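Long-range contact in blue-light-activated histidine kinase 2 (Erythrobacter litoralis HTCC2594, PDB 4R38), which senses blue light through the flavin-binding LOV domain crystallised here and, as a whole protein, autophosphorylates as a histidine kinase involved in light-increased virulence: residues Phe24-Ala29 / Val121-Asp126. Residues are numbered along the deposited sequence; the frame is centred on the assembly and turned at random.
With RBF (riboflavin), chain E.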
loop_
_atom_site.group_PDB
_atom_site.type_symbol
_atom_site.label_atom_id
_atom_site.label_comp_id
_atom_site.label_asym_id
_atom_site.label_seq_id
_atom_site.Cartn_x
_atom_site.Cartn_y
_atom_site.Cartn_z
ATOM N N PHE A 24 12.513 5.211 -3.649
ATOM C CA PHE A 24 11.735 4.510 -2.664
ATOM C C PHE A 24 10.401 4.157 -3.294
ATOM O O PHE A 24 9.890 4.869 -4.163
ATOM C CB PHE A 24 11.548 5.338 -1.393
ATOM C CG PHE A 24 11.147 6.764 -1.643
ATOM C CD1 PHE A 24 9.815 7.104 -1.840
ATOM C CD2 PHE A 24 12.101 7.779 -1.652
ATOM C CE1 PHE A 24 9.440 8.440 -2.066
ATOM C CE2 PHE A 24 11.740 9.113 -1.872
ATOM C CZ PHE A 24 10.409 9.444 -2.077
ATOM N N SER A 25 9.872 3.025 -2.866
ATOM C CA SER A 25 8.586 2.509 -3.357
ATOM C C SER A 25 7.482 3.474 -2.957
ATOM O O SER A 25 7.380 3.887 -1.798
ATOM C CB SER A 25 8.333 1.122 -2.766
ATOM O OG SER A 25 7.048 0.591 -3.146
ATOM N N LEU A 26 6.683 3.876 -3.939
ATOM C CA LEU A 26 5.576 4.784 -3.705
ATOM C C LEU A 26 4.362 4.307 -4.480
ATOM O O LEU A 26 4.493 3.792 -5.592
ATOM C CB LEU A 26 5.970 6.192 -4.131
ATOM C CG LEU A 26 4.955 7.310 -3.819
ATOM C CD1 LEU A 26 5.666 8.574 -3.367
ATOM C CD2 LEU A 26 4.081 7.568 -5.025
ATOM N N THR A 27 3.192 4.470 -3.859
ATOM C CA THR A 27 1.920 4.047 -4.424
ATOM C C THR A 27 0.880 5.121 -4.144
ATOM O O THR A 27 0.968 5.838 -3.148
ATOM C CB THR A 27 1.423 2.758 -3.775
ATOM O OG1 THR A 27 1.237 2.976 -2.369
ATOM C CG2 THR A 27 2.411 1.603 -3.994
ATOM N N ILE A 28 -0.099 5.260 -5.033
ATOM C CA ILE A 28 -1.196 6.182 -4.801
ATOM C C ILE A 28 -2.451 5.384 -5.109
ATOM O O ILE A 28 -2.467 4.664 -6.101
ATOM C CB ILE A 28 -1.143 7.405 -5.727
ATOM C CG1 ILE A 28 0.139 8.240 -5.477
ATOM C CG2 ILE A 28 -2.370 8.303 -5.559
ATOM C CD1 ILE A 28 0.388 9.280 -6.523
ATOM N N ALA A 29 -3.470 5.508 -4.259
ATOM C CA ALA A 29 -4.746 4.805 -4.438
ATOM C C ALA A 29 -5.871 5.811 -4.511
ATOM O O ALA A 29 -5.813 6.826 -3.849
ATOM C CB ALA A 29 -4.998 3.876 -3.284
ATOM N N VAL A 121 -1.699 8.264 -0.416
ATOM C CA VAL A 121 -0.359 7.939 -0.857
ATOM C C VAL A 121 0.307 7.138 0.231
ATOM O O VAL A 121 0.041 7.352 1.421
ATOM C CB VAL A 121 0.497 9.228 -1.153
ATOM C CG1 VAL A 121 0.647 10.108 0.085
ATOM C CG2 VAL A 121 1.878 8.861 -1.706
ATOM N N GLY A 122 1.146 6.193 -0.185
ATOM C CA GLY A 122 1.879 5.331 0.729
ATOM C C GLY A 122 3.299 5.092 0.232
ATOM O O GLY A 122 3.541 5.039 -0.979
ATOM N N ILE A 123 4.247 4.990 1.160
ATOM C CA ILE A 123 5.560 4.465 0.818
ATOM C C ILE A 123 5.760 3.158 1.551
ATOM O O ILE A 123 5.179 2.935 2.626
ATOM C CB ILE A 123 6.715 5.433 1.143
ATOM C CG1 ILE A 123 6.741 5.750 2.635
ATOM C CG2 ILE A 123 6.575 6.677 0.289
ATOM C CD1 ILE A 123 7.951 6.555 3.039
ATOM N N GLN A 124 6.532 2.276 0.919
ATOM C CA GLN A 124 6.837 0.971 1.441
ATOM C C GLN A 124 8.331 0.835 1.585
ATOM O O GLN A 124 9.081 1.114 0.646
ATOM C CB GLN A 124 6.385 -0.111 0.479
ATOM C CG GLN A 124 4.914 -0.162 0.294
ATOM C CD GLN A 124 4.363 0.829 -0.698
ATOM O OE1 GLN A 124 5.083 1.396 -1.518
ATOM N NE2 GLN A 124 3.047 1.032 -0.639
ATOM N N VAL A 125 8.741 0.378 2.757
ATOM C CA VAL A 125 10.140 0.108 3.039
ATOM C C VAL A 125 10.291 -1.367 3.395
ATOM O O VAL A 125 9.691 -1.856 4.354
ATOM C CB VAL A 125 10.646 0.941 4.224
ATOM C CG1 VAL A 125 12.131 0.647 4.482
ATOM C CG2 VAL A 125 10.427 2.416 3.970
ATOM N N ASP A 126 11.089 -2.066 2.600
ATOM C CA ASP A 126 11.396 -3.474 2.805
ATOM C C ASP A 126 12.304 -3.659 4.024
ATOM O O ASP A 126 13.471 -3.240 3.995
ATOM C CB ASP A 126 12.090 -3.978 1.540
ATOM C CG ASP A 126 12.242 -5.484 1.487
ATOM O OD1 ASP A 126 12.145 -6.173 2.532
ATOM O OD2 ASP A 126 12.482 -5.971 0.362
HETATM N N1 RBF E . -1.152 -3.137 2.287
HETATM C C2 RBF E . -0.112 -4.008 2.210
HETATM O O2 RBF E . -0.226 -5.129 2.669
HETATM N N3 RBF E . 1.056 -3.608 1.624
HETATM C C4 RBF E . 1.188 -2.402 1.030
HETATM O O4 RBF E . 2.268 -2.061 0.493
HETATM C C4A RBF E . 0.098 -1.495 1.028
HETATM N N5 RBF E . 0.138 -0.284 0.415
HETATM C C5A RBF E . -0.930 0.532 0.434
HETATM C C6 RBF E . -0.912 1.814 -0.183
HETATM C C7 RBF E . -2.027 2.651 -0.176
HETATM C C7M RBF E . -1.879 4.024 -0.880
HETATM C C8 RBF E . -3.188 2.238 0.476
HETATM C C8M RBF E . -4.464 3.076 0.570
HETATM C C9 RBF E . -3.222 1.015 1.088
HETATM C C9A RBF E . -2.106 0.128 1.096
HETATM N N10 RBF E . -2.203 -1.114 1.700
HETATM C C10 RBF E . -1.094 -1.948 1.683
HETATM C "C1'" RBF E . -3.372 -1.550 2.466
HETATM C "C2'" RBF E . -4.429 -2.364 1.728
HETATM O "O2'" RBF E . -4.561 -1.846 0.468
HETATM C "C3'" RBF E . -5.746 -2.274 2.492
HETATM O "O3'" RBF E . -6.206 -0.951 2.490
HETATM C "C4'" RBF E . -5.594 -2.721 3.944
HETATM O "O4'" RBF E . -5.157 -4.053 4.023
HETATM C "C5'" RBF E . -6.915 -2.584 4.691
HETATM O "O5'" RBF E . -7.917 -3.358 4.056
HETATM O O HOH W 1 11.163 1.747 -0.730
#
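In the antiparallel sheet of this LOV (PAS-fold) domain, Leu26-Ile28 of strand 25-30 runs antiparallel to Val121-Ile123 of strand 119-128. The strands line the riboflavin pocket, with Gln124 donating weakly to the flavin. Thr27 and Gly122 form a hydrogen-bonded pair: Thr27 N to Gly122 O and Gly122 N to Thr27 O are both 3.0 Å. A water bridges Ser25 N and Gln124 O.

Gln124 is buried. Its chain bends at chi2 (82°), which brings the amide to Ser25 and Thr27. Ser25 OG donates to Gln124 OE1 at 2.7 Å, tilted from the carbonyl plane. Gln124 NE2 donates to Thr27 OG1 at 3.2 Å, with the hydroxyl in the amide plane and the bond nearly straight (166°). Together these bonds probably set the rotation of the amide, with NE2 toward the flavin. NE2 also makes weak bonds of 3.4 Å to N5 and O4 of riboflavin. This glutamine lies close to Cys61, the flavin-attachment cysteine, which is not bonded to the flavin here. In LOV domains such a glutamine is thought to relay adduct formation to the sheet.

On the face of Leu26, Ile28, Val121 and Ile123, Val121 CG2 lies 4.0 Å from Leu26 CG and also touches Ile28 CG1. The Phe24 ring meets Ile123 CG2 obliquely, 3.9 Å from CD1.

Strand 38-41 flanks 25-30, and strand 100-109 flanks 119-128. Helix 43-49 covers Ser25, Thr27 and Gln124 through Phe45 and Met48.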